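Local coordinates for tailspike protein (PDB 3RIQ), which probably binds Salmonella lipopolysaccharide and, as an endorhamnosidase, cleaves its O-antigen chains when the phage attaches to its host, at residues A[467-479]-A[483-495]. Numbering follows the deposited sequence. Where two conformers were deposited one is given.
Sequences GNEASIVKLSAIQ and RVGELQLNRLGFK
Strands 470-479 and 482-489 pair as the two arms of an antiparallel beta hairpin in the five-stranded sheet that follows the right-handed beta-helix of this trimeric tailspike. Val-473 with Leu-489 and Leu-475 with Leu-487 are hydrogen-bonded pairs. Their branched apolar side chains share one face, Val-473 CG1 lying 4.2 Å from Leu-489 CD2, and Leu-487 packs on Met-497 of the third subunit. A beta bulge, where Gly-485 suits the positive phi (61°), then shifts the register by one; pairing resumes at Ala-477 with Val-484, whose N bonds Ala-477 O, the return bond being weak. The face carrying Lys-474, Gln-488 and Arg-483 is largely polar, with Ile-478 against the Arg-483 guanidinium. Arg-483, bent at chi2 (-129°) and chi3, grips Ser-476 side-on: NE reaches OG at 2.8 Å, in the guanidinium plane, while NH2 meets Ser-476 O from above the carbonyl plane. NH1 bonds Pro-453 O. A water links Ser-476 OG to Glu-486 OE1. Gln-488 NE2 bonds Glu-486 OE2 and Glu-512 OE2 of the second subunit. Asn-490 ND2 bonds Ser-471 O; Gln-479 OE1 takes a bond from Asn-490 ND2 of the third subunit. This chemistry implies a hairpin apolar on one face and largely polar on the other, whose amides also tie subunits together.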
loop_
_atom_site.group_PDB
_atom_site.type_symbol
_atom_site.label_atom_id
_atom_site.label_comp_id
_atom_site.label_asym_id
_atom_site.label_seq_id
_atom_site.Cartn_x
_atom_site.Cartn_y
_atom_site.Cartn_z
ATOM N N GLY A 467 -14.635 -35.377 16.449
ATOM C CA GLY A 467 -14.569 -36.763 15.981
ATOM C C GLY A 467 -15.843 -37.557 16.178
ATOM O O GLY A 467 -15.886 -38.752 15.832
ATOM N N ASN A 468 -16.867 -36.919 16.752
ATOM C CA ASN A 468 -18.165 -37.552 16.987
ATOM C C ASN A 468 -19.324 -36.649 16.582
ATOM O O ASN A 468 -20.369 -36.653 17.233
ATOM C CB ASN A 468 -18.314 -37.963 18.474
ATOM C CG ASN A 468 -19.418 -38.996 18.684
ATOM O OD1 ASN A 468 -19.567 -39.923 17.884
ATOM N ND2 ASN A 468 -20.214 -38.820 19.744
ATOM N N GLU A 469 -19.120 -35.885 15.496
ATOM C CA GLU A 469 -20.062 -34.889 15.042
ATOM C C GLU A 469 -21.324 -35.512 14.419
ATOM O O GLU A 469 -21.275 -36.614 13.819
ATOM C CB GLU A 469 -19.390 -34.004 13.993
ATOM C CG GLU A 469 -18.129 -33.273 14.491
ATOM C CD GLU A 469 -16.807 -34.051 14.310
ATOM O OE1 GLU A 469 -16.791 -35.263 13.921
ATOM O OE2 GLU A 469 -15.768 -33.416 14.572
ATOM N N ALA A 470 -22.452 -34.820 14.590
ATOM C CA ALA A 470 -23.702 -35.178 13.912
ATOM C C ALA A 470 -24.296 -33.913 13.310
ATOM O O ALA A 470 -24.247 -32.832 13.921
ATOM C CB ALA A 470 -24.702 -35.822 14.857
ATOM N N SER A 471 -24.860 -34.058 12.109
ATOM C CA SER A 471 -25.450 -32.936 11.398
ATOM C C SER A 471 -26.677 -33.310 10.564
ATOM O O SER A 471 -26.911 -34.492 10.231
ATOM C CB SER A 471 -24.412 -32.283 10.460
ATOM O OG SER A 471 -24.191 -33.109 9.312
ATOM N N ILE A 472 -27.418 -32.266 10.194
ATOM C CA ILE A 472 -28.476 -32.356 9.197
ATOM C C ILE A 472 -28.093 -31.423 8.044
ATOM O O ILE A 472 -27.602 -30.310 8.284
ATOM C CB ILE A 472 -29.846 -31.939 9.785
ATOM C CG1 ILE A 472 -30.191 -32.782 11.017
ATOM C CG2 ILE A 472 -30.937 -32.104 8.740
ATOM C CD1 ILE A 472 -31.413 -32.231 11.789
ATOM N N VAL A 473 -28.238 -31.900 6.798
ATOM C CA VAL A 473 -28.015 -31.052 5.609
ATOM C C VAL A 473 -29.385 -30.706 5.013
ATOM O O VAL A 473 -30.274 -31.572 4.954
ATOM C CB VAL A 473 -27.123 -31.819 4.627
ATOM C CG1 VAL A 473 -27.110 -31.185 3.192
ATOM C CG2 VAL A 473 -25.704 -31.928 5.209
ATOM N N LYS A 474 -29.570 -29.473 4.573
ATOM C CA LYS A 474 -30.853 -29.018 4.055
ATOM C C LYS A 474 -30.628 -28.205 2.801
ATOM O O LYS A 474 -29.591 -27.510 2.682
ATOM C CB LYS A 474 -31.596 -28.140 5.067
ATOM C CG LYS A 474 -31.681 -28.715 6.454
ATOM C CD LYS A 474 -32.169 -27.650 7.425
ATOM C CE LYS A 474 -32.194 -28.212 8.824
ATOM N NZ LYS A 474 -32.624 -27.222 9.863
ATOM N N LEU A 475 -31.593 -28.234 1.887
ATOM C CA LEU A 475 -31.539 -27.412 0.675
ATOM C C LEU A 475 -32.962 -27.045 0.288
ATOM O O LEU A 475 -33.826 -27.938 0.219
ATOM C CB LEU A 475 -30.850 -28.169 -0.475
ATOM C CG LEU A 475 -30.782 -27.487 -1.855
ATOM C CD1 LEU A 475 -30.006 -26.149 -1.788
ATOM C CD2 LEU A 475 -30.180 -28.429 -2.946
ATOM N N SER A 476 -33.237 -25.754 0.069
ATOM C CA SER A 476 -34.625 -25.330 -0.190
ATOM C C SER A 476 -34.718 -24.198 -1.208
ATOM O O SER A 476 -33.781 -23.380 -1.347
ATOM C CB SER A 476 -35.343 -24.899 1.119
ATOM O OG SER A 476 -34.715 -23.711 1.640
ATOM N N ALA A 477 -35.831 -24.197 -1.928
ATOM C CA ALA A 477 -36.236 -23.108 -2.817
ATOM C C ALA A 477 -37.176 -22.152 -2.063
ATOM O O ALA A 477 -37.290 -22.229 -0.837
ATOM C CB ALA A 477 -36.947 -23.676 -4.077
ATOM N N ILE A 478 -37.821 -21.249 -2.797
ATOM C CA ILE A 478 -38.742 -20.288 -2.192
ATOM C C ILE A 478 -39.991 -20.191 -3.091
ATOM O O ILE A 478 -39.912 -20.375 -4.312
ATOM C CB ILE A 478 -38.035 -18.884 -1.972
ATOM C CG1 ILE A 478 -38.823 -17.998 -0.975
ATOM C CG2 ILE A 478 -37.748 -18.170 -3.313
ATOM C CD1 ILE A 478 -38.032 -16.762 -0.433
ATOM N N GLN A 479 -41.126 -19.890 -2.464
ATOM C CA GLN A 479 -42.404 -19.698 -3.178
ATOM C C GLN A 479 -43.302 -18.766 -2.348
ATOM O O GLN A 479 -43.481 -18.996 -1.159
ATOM C CB GLN A 479 -43.123 -21.056 -3.385
ATOM C CG GLN A 479 -44.388 -20.966 -4.233
ATOM C CD GLN A 479 -44.115 -20.628 -5.682
ATOM O OE1 GLN A 479 -43.166 -21.136 -6.276
ATOM N NE2 GLN A 479 -44.950 -19.748 -6.260
ATOM N N ARG A 483 -39.857 -20.278 2.393
ATOM C CA ARG A 483 -39.024 -21.397 1.930
ATOM C C ARG A 483 -39.866 -22.651 1.701
ATOM O O ARG A 483 -40.781 -22.957 2.493
ATOM C CB ARG A 483 -37.845 -21.660 2.866
ATOM C CG ARG A 483 -36.996 -20.394 3.097
ATOM C CD ARG A 483 -35.516 -20.592 2.873
ATOM N NE ARG A 483 -35.168 -20.948 1.506
ATOM C CZ ARG A 483 -34.970 -20.071 0.524
ATOM N NH1 ARG A 483 -35.156 -18.767 0.741
ATOM N NH2 ARG A 483 -34.590 -20.504 -0.680
ATOM N N VAL A 484 -39.564 -23.371 0.616
ATOM C CA VAL A 484 -40.377 -24.539 0.221
ATOM C C VAL A 484 -39.506 -25.616 -0.430
ATOM O O VAL A 484 -38.350 -25.371 -0.767
ATOM C CB VAL A 484 -41.493 -24.175 -0.814
ATOM C CG1 VAL A 484 -42.508 -23.194 -0.251
ATOM C CG2 VAL A 484 -40.902 -23.680 -2.109
ATOM N N GLY A 485 -40.082 -26.784 -0.655
ATOM C CA GLY A 485 -39.396 -27.828 -1.415
ATOM C C GLY A 485 -38.095 -28.278 -0.774
ATOM O O GLY A 485 -37.088 -28.428 -1.450
ATOM N N GLU A 486 -38.102 -28.457 0.542
ATOM C CA GLU A 486 -36.859 -28.649 1.255
ATOM C C GLU A 486 -36.463 -30.097 1.295
ATOM O O GLU A 486 -37.210 -30.942 1.818
ATOM C CB GLU A 486 -36.947 -28.089 2.682
ATOM C CG GLU A 486 -35.655 -28.256 3.481
ATOM C CD GLU A 486 -35.542 -27.264 4.620
ATOM O OE1 GLU A 486 -35.865 -26.080 4.398
ATOM O OE2 GLU A 486 -35.133 -27.668 5.740
ATOM N N LEU A 487 -35.311 -30.404 0.708
ATOM C CA LEU A 487 -34.727 -31.706 0.950
ATOM C C LEU A 487 -33.902 -31.657 2.202
ATOM O O LEU A 487 -33.275 -30.619 2.494
ATOM C CB LEU A 487 -33.929 -32.201 -0.248
ATOM C CG LEU A 487 -32.486 -31.872 -0.492
ATOM C CD1 LEU A 487 -31.522 -32.517 0.494
ATOM C CD2 LEU A 487 -32.092 -32.271 -1.909
ATOM N N GLN A 488 -33.868 -32.770 2.924
ATOM C CA GLN A 488 -32.950 -32.883 4.050
ATOM C C GLN A 488 -32.218 -34.206 4.002
ATOM O O GLN A 488 -32.722 -35.188 3.422
ATOM C CB GLN A 488 -33.698 -32.760 5.389
ATOM C CG GLN A 488 -34.628 -31.537 5.479
ATOM C CD GLN A 488 -35.204 -31.335 6.873
ATOM O OE1 GLN A 488 -35.352 -32.290 7.647
ATOM N NE2 GLN A 488 -35.482 -30.080 7.219
ATOM N N LEU A 489 -31.028 -34.245 4.609
ATOM C CA LEU A 489 -30.285 -35.498 4.794
ATOM C C LEU A 489 -29.949 -35.684 6.266
ATOM O O LEU A 489 -29.490 -34.742 6.932
ATOM C CB LEU A 489 -28.977 -35.522 3.993
ATOM C CG LEU A 489 -29.020 -35.432 2.463
ATOM C CD1 LEU A 489 -29.639 -36.657 1.804
ATOM C CD2 LEU A 489 -29.731 -34.195 2.031
ATOM N N ASN A 490 -30.194 -36.903 6.766
ATOM C CA ASN A 490 -29.836 -37.313 8.132
ATOM C C ASN A 490 -30.657 -36.648 9.259
ATOM O O ASN A 490 -30.147 -36.461 10.368
ATOM C CB ASN A 490 -28.310 -37.174 8.377
ATOM C CG ASN A 490 -27.837 -37.984 9.585
ATOM O OD1 ASN A 490 -28.310 -39.130 9.786
ATOM N ND2 ASN A 490 -26.941 -37.402 10.403
ATOM N N ARG A 491 -31.927 -36.311 9.007
ATOM C CA ARG A 491 -32.730 -35.769 10.108
ATOM C C ARG A 491 -32.817 -36.805 11.239
ATOM O O ARG A 491 -33.150 -37.970 11.000
ATOM C CB ARG A 491 -34.136 -35.335 9.666
ATOM C CG ARG A 491 -34.976 -34.830 10.858
ATOM C CD ARG A 491 -36.274 -34.201 10.388
ATOM N NE ARG A 491 -37.184 -33.937 11.503
ATOM C CZ ARG A 491 -37.193 -32.869 12.303
ATOM N NH1 ARG A 491 -36.327 -31.854 12.160
ATOM N NH2 ARG A 491 -38.099 -32.835 13.282
ATOM N N LEU A 492 -32.527 -36.344 12.453
ATOM C CA LEU A 492 -32.536 -37.176 13.672
ATOM C C LEU A 492 -31.583 -38.377 13.660
ATOM O O LEU A 492 -31.719 -39.323 14.444
ATOM C CB LEU A 492 -33.971 -37.584 14.082
ATOM C CG LEU A 492 -34.698 -36.417 14.772
ATOM C CD1 LEU A 492 -36.163 -36.732 14.969
ATOM C CD2 LEU A 492 -34.040 -36.005 16.112
ATOM N N GLY A 493 -30.603 -38.330 12.768
ATOM C CA GLY A 493 -29.565 -39.339 12.738
ATOM C C GLY A 493 -29.963 -40.620 12.021
ATOM O O GLY A 493 -29.251 -41.621 12.133
ATOM N N PHE A 494 -31.044 -40.576 11.237
ATOM C CA PHE A 494 -31.504 -41.784 10.530
ATOM C C PHE A 494 -30.879 -42.001 9.146
ATOM O O PHE A 494 -31.172 -42.999 8.488
ATOM C CB PHE A 494 -33.050 -41.891 10.508
ATOM C CG PHE A 494 -33.628 -42.273 11.859
ATOM C CD1 PHE A 494 -33.960 -41.288 12.773
ATOM C CD2 PHE A 494 -33.783 -43.607 12.218
ATOM C CE1 PHE A 494 -34.437 -41.603 14.029
ATOM C CE2 PHE A 494 -34.271 -43.940 13.481
ATOM C CZ PHE A 494 -34.597 -42.942 14.383
ATOM N N LYS A 495 -29.998 -41.087 8.717
ATOM C CA LYS A 495 -29.154 -41.327 7.532
ATOM C C LYS A 495 -29.940 -41.394 6.224
ATOM O O LYS A 495 -29.428 -41.894 5.215
ATOM C CB LYS A 495 -28.246 -42.557 7.700
ATOM C CG LYS A 495 -27.520 -42.575 9.058
ATOM C CD LYS A 495 -26.704 -43.826 9.244
ATOM C CE LYS A 495 -26.087 -43.820 10.632
ATOM N NZ LYS A 495 -25.440 -45.117 10.962
HETATM O O HOH W 1 -34.031 -24.097 4.185
#